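Local coordinates for protein globin III, extracellular (Lumbricus terrestris, PDB 1X9F) that probably binds and carries oxygen at its heme iron, as one of the globin chains of the giant extracellular hemoglobin (erythrocruorin) of the earthworm, at residues Ala44-Glu49 / Phe113-Glu118; Thr41-Ala44 / Glu49-Asp52; Asn51-Arg56 / Glu106-Ala111. All coordinates share one frame; numbering follows the deposited sequence.

Contact 1. Residues Ala44-Glu49 / Phe113-Glu118; sequences AKDIPE and FKKFGE. Unlike the reference sequence in segment 44-49: Glu49 (reference Asp). With HEM (protoporphyrin IX containing Fe), chain R.
Asp46, in the last turn of helix 28-46, meets Lys115 of helix 110-127 where the B and G helices of the globin fold approach at the surface. Its CG, anti to the carbonyl carbon (chi1 -64°), swings the carboxylate out to the lysine chain, with Asp46 OD1 3.2 Å from Lys115 CE. The charged ends stay apart, with Asp46 OD1 4.6 Å from Lys115 NZ. Each charge has a nearer mate: Asp46 forms a salt bridge with Lys42, one turn back, and Lys115 one with Glu118. The attraction across the helices is probably secondary. Ile47, the first residue to leave helical geometry, adds the apolar half by resting CD1 on Lys115 CG at 3.7 Å. On the heme side of helix 110-127, Phe113 holds heme methyl CMC over the centre of one ring face, while Phe116 CE1 reaches vinyl carbon CBB at 3.5 Å. An alanine in place of Phe113 would remove the ring and is likely to leave that heme edge and Leu144 without their shared apolar partner. Lys115, bent at chi2 and chi4, brings NZ to the syn lone pair of Glu118 OE2, 2.7 Å away.

Contact 2. Residues Thr41-Ala44 / Glu49-Asp52; sequences TKLA and EVND. Unlike the reference sequence in segment 49-52: Glu49 (reference Asp).
With CG1 anti to the backbone N (chi1 164°), Val50 sets its two methyls against Leu43 and Ala44, and Leu43, extended at chi1 (179°), runs across them at about a right angle. Leu43 CD2 comes to 4.0 Å from Val50 CG1, and Leu43 CG sits near both valine methyls. Ala44 fills the next place along the helix. Its CA lies 3.9 Å from Val50 CB and its methyl CB equally far from Val50 CG1; the small side chain probably allows the close approach of the backbones, 4.9 Å between Ala44 CA and Val50 CA. The other flank of that methyl belongs to Asn51, whose amide turns one face to it: Ala44 CB is 3.6 Å from Asn51 ND2 and about as far from OD1. No hydrogen bond crosses this contact, and van der Waals packing carries it. Leu43 also touches the heme and, on helix 110-127, Lys115 and Ile119, while Val50 reaches His112 of the same helix. Bringing the end of one helix against the start of the next across a few linking residues is the arrangement of the B-C corner of globins, here set directly beside the heme pocket.

Contact 3. Residues Asn51-Arg56 / Glu106-Ala111; sequences NDLFKR and EGVQKA. With HEM (protoporphyrin IX containing Fe), chain R.
Leu53, at the end of the short helix 50-53, makes the apolar bridge to residues 106-111, and a single methyl does the touching. CD2 packs 3.9 Å from Val108 CG2 and lies over the backbone before it, 3.5 Å from Gly107 C. The same methyl approaches polar backbone atoms without bonding them, 3.3 Å from Glu106 O in a plain van der Waals meeting. Gly107 lets it in: a side chain at this position would point into Leu53 CD2, and its positive phi (104°) also suits a glycine.

Apolar contacts with the heme continue from both sides. Val108 sets CG1 against vinyl carbon CBC at 3.5 Å, and its CG2 is near both CBC and methyl CMD. Leu53 CB and CD1 approach the same two heme groups. Phe54, the phenylalanine of the CD corner, meets the porphyrin obliquely, with CZ 3.3 Å from CHD; it also meets the ring of His70 and touches the bound carbon monoxide.

The charged interaction with the heme is at a propionate. Arg56 CB lies near O1D, and bends at chi2 and chi3 turn the chain back to set the guanidinium against O2D, which lies over one face with NE and NH2 close to it. His91 of the Globin II chain packs on Arg56 and is itself hydrogen-bonded to the heme. The chemistry is thus split: apolar side chains of Leu53 and Val108 pack on one vinyl and one methyl of the heme, whereas the propionate lies beside a positive charge that probably offsets its own, at a place shared with the neighbouring Globin II chain.

Overall arrangement
Contact 2 is the buried one, contact 1 lies at the surface, and contact 3 is partly buried. Contacts 1 and 2 both draw on helix 28-46, and helix 50-53 carries contact 2 into contact 3. Helix 110-127 supplies the far side of contact 1 and borders contact 3, where the preceding loop does the touching. Chemistry follows position: contact 2 is apolar packing with one amide laid on a methyl, contact 1 mixes methyl packing with charges outside the pocket, and contact 3 leads from apolar side chains to a heme propionate at the subunit boundary. Leu43 CD1 joins contacts 1 and 2 by packing on Lys115 CB, and Phe113 joins 1 and 3 through Val108 beside the heme.

Contact 1. Residues Ala44-Glu49 / Phe113-Glu118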
loop_
_atom_site.group_PDB
_atom_site.type_symbol
_atom_site.label_atom_id
_atom_site.label_comp_id
_atom_site.label_asym_id
_atom_site.label_seq_id
_atom_site.Cartn_x
_atom_site.Cartn_y
_atom_site.Cartn_z
ATOM N N ALA C 44 -19.750 -39.933 14.918
ATOM C CA ALA C 44 -20.435 -41.230 14.875
ATOM C C ALA C 44 -19.764 -42.203 13.903
ATOM O O ALA C 44 -19.699 -43.407 14.168
ATOM C CB ALA C 44 -21.910 -41.049 14.529
ATOM N N LYS C 45 -19.265 -41.669 12.789
ATOM C CA LYS C 45 -18.502 -42.446 11.815
ATOM C C LYS C 45 -17.299 -43.125 12.464
ATOM O O LYS C 45 -17.041 -44.302 12.211
ATOM C CB LYS C 45 -18.017 -41.541 10.676
ATOM C CG LYS C 45 -17.413 -42.291 9.482
ATOM C CD LYS C 45 -18.387 -42.409 8.303
ATOM C CE LYS C 45 -19.708 -43.102 8.683
ATOM N NZ LYS C 45 -20.681 -43.104 7.539
ATOM N N ASP C 46 -16.574 -42.382 13.299
ATOM C CA ASP C 46 -15.357 -42.889 13.944
ATOM C C ASP C 46 -15.626 -43.787 15.140
ATOM O O ASP C 46 -14.853 -44.711 15.417
ATOM C CB ASP C 46 -14.457 -41.736 14.390
ATOM C CG ASP C 46 -13.936 -40.916 13.230
ATOM O OD1 ASP C 46 -13.333 -39.854 13.483
ATOM O OD2 ASP C 46 -14.078 -41.245 12.031
ATOM N N ILE C 47 -16.694 -43.498 15.875
ATOM C CA ILE C 47 -17.040 -44.287 17.049
ATOM C C ILE C 47 -18.514 -44.680 16.952
ATOM O O ILE C 47 -19.378 -43.965 17.468
ATOM C CB ILE C 47 -16.760 -43.494 18.352
ATOM C CG1 ILE C 47 -15.331 -42.932 18.360
ATOM C CG2 ILE C 47 -16.992 -44.385 19.586
ATOM C CD1 ILE C 47 -15.027 -42.036 19.567
ATOM N N PRO C 48 -18.797 -45.820 16.311
ATOM C CA PRO C 48 -20.169 -46.192 15.917
ATOM C C PRO C 48 -21.188 -46.191 17.060
ATOM O O PRO C 48 -22.373 -45.919 16.828
ATOM C CB PRO C 48 -20.002 -47.612 15.364
ATOM C CG PRO C 48 -18.700 -48.107 15.950
ATOM C CD PRO C 48 -17.825 -46.868 15.952
ATOM N N GLU C 49 -20.728 -46.489 18.276
ATOM C CA GLU C 49 -21.602 -46.494 19.448
ATOM C C GLU C 49 -22.263 -45.125 19.663
ATOM O O GLU C 49 -23.313 -45.036 20.306
ATOM C CB GLU C 49 -20.841 -46.937 20.709
ATOM C CG GLU C 49 -19.886 -45.879 21.251
ATOM C CD GLU C 49 -19.316 -46.205 22.622
ATOM O OE1 GLU C 49 -20.100 -46.440 23.572
ATOM O OE2 GLU C 49 -18.066 -46.200 22.761
ATOM N N PHE C 113 -15.201 -37.342 23.808
ATOM C CA PHE C 113 -14.808 -35.940 23.840
ATOM C C PHE C 113 -13.392 -35.707 23.333
ATOM O O PHE C 113 -13.091 -34.632 22.808
ATOM C CB PHE C 113 -14.980 -35.370 25.243
ATOM C CG PHE C 113 -16.375 -34.911 25.533
ATOM C CD1 PHE C 113 -17.370 -35.826 25.861
ATOM C CD2 PHE C 113 -16.700 -33.559 25.472
ATOM C CE1 PHE C 113 -18.672 -35.403 26.125
ATOM C CE2 PHE C 113 -17.993 -33.126 25.737
ATOM C CZ PHE C 113 -18.983 -34.051 26.064
ATOM N N LYS C 114 -12.523 -36.704 23.482
ATOM C CA LYS C 114 -11.170 -36.591 22.946
ATOM C C LYS C 114 -11.185 -36.646 21.427
ATOM O O LYS C 114 -10.410 -35.954 20.765
ATOM C CB LYS C 114 -10.256 -37.680 23.501
ATOM C CG LYS C 114 -8.839 -37.604 22.954
ATOM C CD LYS C 114 -7.956 -38.624 23.629
ATOM C CE LYS C 114 -6.557 -38.584 23.053
ATOM N NZ LYS C 114 -5.659 -39.548 23.797
ATOM N N LYS C 115 -12.079 -37.467 20.889
ATOM C CA LYS C 115 -12.250 -37.586 19.455
ATOM C C LYS C 115 -12.871 -36.316 18.890
ATOM O O LYS C 115 -12.409 -35.789 17.878
ATOM C CB LYS C 115 -13.138 -38.786 19.139
ATOM C CG LYS C 115 -12.532 -39.742 18.141
ATOM C CD LYS C 115 -12.115 -39.028 16.872
ATOM C CE LYS C 115 -11.302 -39.943 15.974
ATOM N NZ LYS C 115 -10.075 -40.468 16.659
ATOM N N PHE C 116 -13.917 -35.832 19.554
ATOM C CA PHE C 116 -14.580 -34.603 19.150
ATOM C C PHE C 116 -13.579 -33.457 19.016
ATOM O O PHE C 116 -13.583 -32.744 18.010
ATOM C CB PHE C 116 -15.701 -34.253 20.126
ATOM C CG PHE C 116 -16.632 -33.199 19.614
ATOM C CD1 PHE C 116 -16.664 -31.940 20.203
ATOM C CD2 PHE C 116 -17.466 -33.456 18.525
ATOM C CE1 PHE C 116 -17.522 -30.950 19.728
ATOM C CE2 PHE C 116 -18.325 -32.473 18.038
ATOM C CZ PHE C 116 -18.352 -31.215 18.641
ATOM N N GLY C 117 -12.706 -33.311 20.011
ATOM C CA GLY C 117 -11.613 -32.343 19.966
ATOM C C GLY C 117 -10.753 -32.436 18.718
ATOM O O GLY C 117 -10.391 -31.412 18.137
ATOM N N GLU C 118 -10.421 -33.660 18.311
ATOM C CA GLU C 118 -9.642 -33.876 17.094
ATOM C C GLU C 118 -10.445 -33.473 15.871
ATOM O O GLU C 118 -9.931 -32.772 14.998
ATOM C CB GLU C 118 -9.217 -35.335 16.952
ATOM C CG GLU C 118 -8.378 -35.870 18.097
ATOM C CD GLU C 118 -8.372 -37.388 18.150
ATOM O OE1 GLU C 118 -7.766 -37.940 19.092
ATOM O OE2 GLU C 118 -8.968 -38.031 17.257
HETATM C CHA HEM R . -26.734 -32.863 24.446
HETATM C CHB HEM R . -23.330 -29.338 24.278
HETATM C CHC HEM R . -19.932 -32.584 22.964
HETATM C CHD HEM R . -23.263 -36.157 23.486
HETATM C C1A HEM R . -26.092 -31.534 24.462
HETATM C C2A HEM R . -26.832 -30.377 24.701
HETATM C C3A HEM R . -25.852 -29.289 24.659
HETATM C C4A HEM R . -24.612 -30.033 24.383
HETATM C CMA HEM R . -26.048 -27.805 24.846
HETATM C CAA HEM R . -28.314 -30.258 24.943
HETATM C CBA HEM R . -28.582 -30.125 26.430
HETATM C CGA HEM R . -30.069 -29.964 26.603
HETATM O O1A HEM R . -30.570 -28.832 26.437
HETATM O O2A HEM R . -30.742 -30.973 26.901
HETATM C C1B HEM R . -22.058 -29.939 23.889
HETATM C C2B HEM R . -20.935 -29.147 23.682
HETATM C C3B HEM R . -20.039 -30.088 23.297
HETATM C C4B HEM R . -20.619 -31.337 23.320
HETATM C CMB HEM R . -20.751 -27.653 23.823
HETATM C CAB HEM R . -18.760 -29.808 23.028
HETATM C CBB HEM R . -17.583 -29.174 22.755
HETATM C C1C HEM R . -20.584 -33.904 22.983
HETATM C C2C HEM R . -19.898 -35.057 22.638
HETATM C C3C HEM R . -20.847 -36.031 22.811
HETATM C C4C HEM R . -22.020 -35.422 23.196
HETATM C CMC HEM R . -18.458 -35.215 22.222
HETATM C CAC HEM R . -20.655 -37.476 22.533
HETATM C CBC HEM R . -20.585 -38.533 23.444
HETATM C C1D HEM R . -24.569 -35.565 23.812
HETATM C C2D HEM R . -25.713 -36.352 23.928
HETATM C C3D HEM R . -26.727 -35.462 24.208
HETATM C C4D HEM R . -26.044 -34.146 24.216
HETATM C CMD HEM R . -25.805 -37.854 23.794
HETATM C CAD HEM R . -28.185 -35.753 24.437
HETATM C CBD HEM R . -28.862 -35.779 23.074
HETATM C CGD HEM R . -30.333 -35.943 23.329
HETATM O O1D HEM R . -30.811 -37.095 23.395
HETATM O O2D HEM R . -31.006 -34.905 23.475
HETATM N NA HEM R . -24.748 -31.375 24.292
HETATM N NB HEM R . -21.928 -31.279 23.678
HETATM N NC HEM R . -21.888 -34.092 23.341
HETATM N ND HEM R . -24.715 -34.224 23.969
HETATM FE FE HEM R . -23.320 -32.751 23.858
#

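Contact 2. Residues Thr41-Ala44 / Glu49-Asp52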
loop_
_atom_site.group_PDB
_atom_site.type_symbol
_atom_site.label_atom_id
_atom_site.label_comp_id
_atom_site.label_asym_id
_atom_site.label_seq_id
_atom_site.Cartn_x
_atom_site.Cartn_y
_atom_site.Cartn_z
ATOM N N THR C 41 -21.727 -36.118 12.860
ATOM C CA THR C 41 -21.715 -37.172 11.848
ATOM C C THR C 41 -20.347 -37.858 11.765
ATOM O O THR C 41 -20.266 -39.091 11.757
ATOM C CB THR C 41 -22.148 -36.596 10.482
ATOM O OG1 THR C 41 -23.569 -36.729 10.349
ATOM C CG2 THR C 41 -21.607 -37.427 9.313
ATOM N N LYS C 42 -19.287 -37.051 11.714
ATOM C CA LYS C 42 -17.916 -37.549 11.684
ATOM C C LYS C 42 -17.596 -38.287 12.983
ATOM O O LYS C 42 -16.926 -39.324 12.967
ATOM C CB LYS C 42 -16.936 -36.390 11.450
ATOM C CG LYS C 42 -15.454 -36.775 11.328
ATOM C CD LYS C 42 -15.083 -37.327 9.949
ATOM C CE LYS C 42 -13.570 -37.540 9.818
ATOM N NZ LYS C 42 -13.024 -38.509 10.832
ATOM N N LEU C 43 -18.093 -37.757 14.100
ATOM C CA LEU C 43 -17.910 -38.406 15.391
ATOM C C LEU C 43 -18.510 -39.807 15.390
ATOM O O LEU C 43 -17.846 -40.759 15.804
ATOM C CB LEU C 43 -18.494 -37.566 16.532
ATOM C CG LEU C 43 -18.372 -38.165 17.942
ATOM C CD1 LEU C 43 -16.912 -38.188 18.430
ATOM C CD2 LEU C 43 -19.226 -37.374 18.920
ATOM N N ALA C 44 -19.750 -39.933 14.918
ATOM C CA ALA C 44 -20.435 -41.230 14.875
ATOM C C ALA C 44 -19.764 -42.203 13.903
ATOM O O ALA C 44 -19.699 -43.407 14.168
ATOM C CB ALA C 44 -21.910 -41.049 14.529
ATOM N N GLU C 49 -20.728 -46.489 18.276
ATOM C CA GLU C 49 -21.602 -46.494 19.448
ATOM C C GLU C 49 -22.263 -45.125 19.663
ATOM O O GLU C 49 -23.313 -45.036 20.306
ATOM C CB GLU C 49 -20.841 -46.937 20.709
ATOM C CG GLU C 49 -19.886 -45.879 21.251
ATOM C CD GLU C 49 -19.316 -46.205 22.622
ATOM O OE1 GLU C 49 -20.100 -46.440 23.572
ATOM O OE2 GLU C 49 -18.066 -46.200 22.761
ATOM N N VAL C 50 -21.649 -44.073 19.117
ATOM C CA VAL C 50 -22.179 -42.707 19.215
ATOM C C VAL C 50 -23.555 -42.567 18.558
ATOM O O VAL C 50 -24.403 -41.824 19.059
ATOM C CB VAL C 50 -21.167 -41.648 18.674
ATOM C CG1 VAL C 50 -21.837 -40.310 18.408
ATOM C CG2 VAL C 50 -20.020 -41.460 19.656
ATOM N N ASN C 51 -23.783 -43.284 17.460
ATOM C CA ASN C 51 -25.097 -43.275 16.820
ATOM C C ASN C 51 -26.232 -43.618 17.773
ATOM O O ASN C 51 -27.323 -43.061 17.664
ATOM C CB ASN C 51 -25.129 -44.215 15.621
ATOM C CG ASN C 51 -24.573 -43.575 14.377
ATOM O OD1 ASN C 51 -25.086 -42.559 13.906
ATOM N ND2 ASN C 51 -23.513 -44.162 13.832
ATOM N N ASP C 52 -25.972 -44.537 18.702
ATOM C CA ASP C 52 -26.969 -44.924 19.698
ATOM C C ASP C 52 -27.248 -43.778 20.668
ATOM O O ASP C 52 -28.403 -43.537 21.033
ATOM C CB ASP C 52 -26.530 -46.188 20.459
ATOM C CG ASP C 52 -26.334 -47.390 19.538
ATOM O OD1 ASP C 52 -26.029 -48.489 20.053
ATOM O OD2 ASP C 52 -26.456 -47.337 18.292
#

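Contact 3. Residues Asn51-Arg56 / Glu106-Ala111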
loop_
_atom_site.group_PDB
_atom_site.type_symbol
_atom_site.label_atom_id
_atom_site.label_comp_id
_atom_site.label_asym_id
_atom_site.label_seq_id
_atom_site.Cartn_x
_atom_site.Cartn_y
_atom_site.Cartn_z
ATOM N N ASN C 51 -23.783 -43.284 17.460
ATOM C CA ASN C 51 -25.097 -43.275 16.820
ATOM C C ASN C 51 -26.232 -43.618 17.773
ATOM O O ASN C 51 -27.323 -43.061 17.664
ATOM C CB ASN C 51 -25.129 -44.215 15.621
ATOM C CG ASN C 51 -24.573 -43.575 14.377
ATOM O OD1 ASN C 51 -25.086 -42.559 13.906
ATOM N ND2 ASN C 51 -23.513 -44.162 13.832
ATOM N N ASP C 52 -25.972 -44.537 18.702
ATOM C CA ASP C 52 -26.969 -44.924 19.698
ATOM C C ASP C 52 -27.248 -43.778 20.668
ATOM O O ASP C 52 -28.403 -43.537 21.033
ATOM C CB ASP C 52 -26.530 -46.188 20.459
ATOM C CG ASP C 52 -26.334 -47.390 19.538
ATOM O OD1 ASP C 52 -26.029 -48.489 20.053
ATOM O OD2 ASP C 52 -26.456 -47.337 18.292
ATOM N N LEU C 53 -26.188 -43.072 21.063
ATOM C CA LEU C 53 -26.282 -41.950 22.003
ATOM C C LEU C 53 -27.183 -40.830 21.485
ATOM O O LEU C 53 -27.811 -40.117 22.270
ATOM C CB LEU C 53 -24.881 -41.413 22.319
ATOM C CG LEU C 53 -23.894 -42.438 22.889
ATOM C CD1 LEU C 53 -22.458 -41.979 22.697
ATOM C CD2 LEU C 53 -24.180 -42.699 24.354
ATOM N N PHE C 54 -27.260 -40.704 20.163
ATOM C CA PHE C 54 -28.043 -39.652 19.516
ATOM C C PHE C 54 -29.366 -40.130 18.871
ATOM O O PHE C 54 -29.924 -39.446 18.004
ATOM C CB PHE C 54 -27.169 -38.896 18.499
ATOM C CG PHE C 54 -26.077 -38.066 19.128
ATOM C CD1 PHE C 54 -24.739 -38.387 18.936
ATOM C CD2 PHE C 54 -26.390 -36.964 19.908
ATOM C CE1 PHE C 54 -23.730 -37.622 19.511
ATOM C CE2 PHE C 54 -25.391 -36.206 20.484
ATOM C CZ PHE C 54 -24.057 -36.535 20.283
ATOM N N LYS C 55 -29.871 -41.287 19.299
ATOM C CA LYS C 55 -31.142 -41.825 18.795
ATOM C C LYS C 55 -32.305 -40.890 19.119
ATOM O O LYS C 55 -33.163 -40.630 18.271
ATOM C CB LYS C 55 -31.392 -43.218 19.387
ATOM C CG LYS C 55 -32.682 -43.902 18.940
ATOM C CD LYS C 55 -32.769 -45.328 19.493
ATOM C CE LYS C 55 -34.169 -45.919 19.326
ATOM N NZ LYS C 55 -34.629 -45.935 17.894
ATOM N N ARG C 56 -32.309 -40.384 20.350
ATOM C CA ARG C 56 -33.343 -39.479 20.839
ATOM C C ARG C 56 -33.458 -38.228 19.957
ATOM O O ARG C 56 -34.528 -37.618 19.876
ATOM C CB ARG C 56 -33.052 -39.099 22.307
ATOM C CG ARG C 56 -34.264 -38.707 23.163
ATOM C CD ARG C 56 -34.793 -37.282 22.946
ATOM N NE ARG C 56 -33.998 -36.231 23.594
ATOM C CZ ARG C 56 -34.084 -34.928 23.299
ATOM N NH1 ARG C 56 -34.913 -34.505 22.352
ATOM N NH2 ARG C 56 -33.332 -34.047 23.946
ATOM N N GLU C 106 -26.205 -42.068 29.684
ATOM C CA GLU C 106 -25.402 -43.295 29.709
ATOM C C GLU C 106 -24.751 -43.590 28.355
ATOM O O GLU C 106 -25.378 -43.441 27.304
ATOM C CB GLU C 106 -26.250 -44.491 30.150
ATOM C CG GLU C 106 -27.514 -44.702 29.325
ATOM C CD GLU C 106 -27.912 -46.161 29.185
ATOM O OE1 GLU C 106 -28.732 -46.466 28.293
ATOM O OE2 GLU C 106 -27.413 -47.009 29.959
ATOM N N GLY C 107 -23.491 -44.014 28.401
ATOM C CA GLY C 107 -22.736 -44.335 27.195
ATOM C C GLY C 107 -21.735 -43.263 26.820
ATOM O O GLY C 107 -20.639 -43.571 26.348
ATOM N N VAL C 108 -22.117 -42.005 27.021
ATOM C CA VAL C 108 -21.251 -40.869 26.721
ATOM C C VAL C 108 -20.011 -40.962 27.604
ATOM O O VAL C 108 -20.123 -40.990 28.829
ATOM C CB VAL C 108 -21.986 -39.528 26.953
ATOM C CG1 VAL C 108 -21.024 -38.345 26.881
ATOM C CG2 VAL C 108 -23.111 -39.359 25.943
ATOM N N GLN C 109 -18.836 -41.034 26.990
ATOM C CA GLN C 109 -17.612 -41.232 27.763
ATOM C C GLN C 109 -16.471 -40.315 27.332
ATOM O O GLN C 109 -16.475 -39.787 26.218
ATOM C CB GLN C 109 -17.186 -42.709 27.739
ATOM C CG GLN C 109 -17.115 -43.311 26.345
ATOM C CD GLN C 109 -17.109 -44.827 26.355
ATOM O OE1 GLN C 109 -18.138 -45.462 26.604
ATOM N NE2 GLN C 109 -15.956 -45.415 26.062
ATOM N N LYS C 110 -15.499 -40.133 28.223
ATOM C CA LYS C 110 -14.366 -39.244 27.963
ATOM C C LYS C 110 -13.733 -39.427 26.584
ATOM O O LYS C 110 -13.336 -38.445 25.954
ATOM C CB LYS C 110 -13.308 -39.375 29.058
ATOM C CG LYS C 110 -13.708 -38.694 30.353
ATOM C CD LYS C 110 -12.633 -38.819 31.409
ATOM C CE LYS C 110 -13.156 -38.337 32.752
ATOM N NZ LYS C 110 -12.083 -38.379 33.792
ATOM N N ALA C 111 -13.653 -40.675 26.119
ATOM C CA ALA C 111 -13.021 -40.993 24.835
ATOM C C ALA C 111 -13.712 -40.286 23.674
ATOM O O ALA C 111 -13.064 -39.897 22.700
ATOM C CB ALA C 111 -13.001 -42.500 24.610
HETATM C CHA HEM R . -26.734 -32.863 24.446
HETATM C CHB HEM R . -23.330 -29.338 24.278
HETATM C CHC HEM R . -19.932 -32.584 22.964
HETATM C CHD HEM R . -23.263 -36.157 23.486
HETATM C C1A HEM R . -26.092 -31.534 24.462
HETATM C C2A HEM R . -26.832 -30.377 24.701
HETATM C C3A HEM R . -25.852 -29.289 24.659
HETATM C C4A HEM R . -24.612 -30.033 24.383
HETATM C CMA HEM R . -26.048 -27.805 24.846
HETATM C CAA HEM R . -28.314 -30.258 24.943
HETATM C CBA HEM R . -28.582 -30.125 26.430
HETATM C CGA HEM R . -30.069 -29.964 26.603
HETATM O O1A HEM R . -30.570 -28.832 26.437
HETATM O O2A HEM R . -30.742 -30.973 26.901
HETATM C C1B HEM R . -22.058 -29.939 23.889
HETATM C C2B HEM R . -20.935 -29.147 23.682
HETATM C C3B HEM R . -20.039 -30.088 23.297
HETATM C C4B HEM R . -20.619 -31.337 23.320
HETATM C CMB HEM R . -20.751 -27.653 23.823
HETATM C CAB HEM R . -18.760 -29.808 23.028
HETATM C CBB HEM R . -17.583 -29.174 22.755
HETATM C C1C HEM R . -20.584 -33.904 22.983
HETATM C C2C HEM R . -19.898 -35.057 22.638
HETATM C C3C HEM R . -20.847 -36.031 22.811
HETATM C C4C HEM R . -22.020 -35.422 23.196
HETATM C CMC HEM R . -18.458 -35.215 22.222
HETATM C CAC HEM R . -20.655 -37.476 22.533
HETATM C CBC HEM R . -20.585 -38.533 23.444
HETATM C C1D HEM R . -24.569 -35.565 23.812
HETATM C C2D HEM R . -25.713 -36.352 23.928
HETATM C C3D HEM R . -26.727 -35.462 24.208
HETATM C C4D HEM R . -26.044 -34.146 24.216
HETATM C CMD HEM R . -25.805 -37.854 23.794
HETATM C CAD HEM R . -28.185 -35.753 24.437
HETATM C CBD HEM R . -28.862 -35.779 23.074
HETATM C CGD HEM R . -30.333 -35.943 23.329
HETATM O O1D HEM R . -30.811 -37.095 23.395
HETATM O O2D HEM R . -31.006 -34.905 23.475
HETATM N NA HEM R . -24.748 -31.375 24.292
HETATM N NB HEM R . -21.928 -31.279 23.678
HETATM N NC HEM R . -21.888 -34.092 23.341
HETATM N ND HEM R . -24.715 -34.224 23.969
HETATM FE FE HEM R . -23.320 -32.751 23.858
#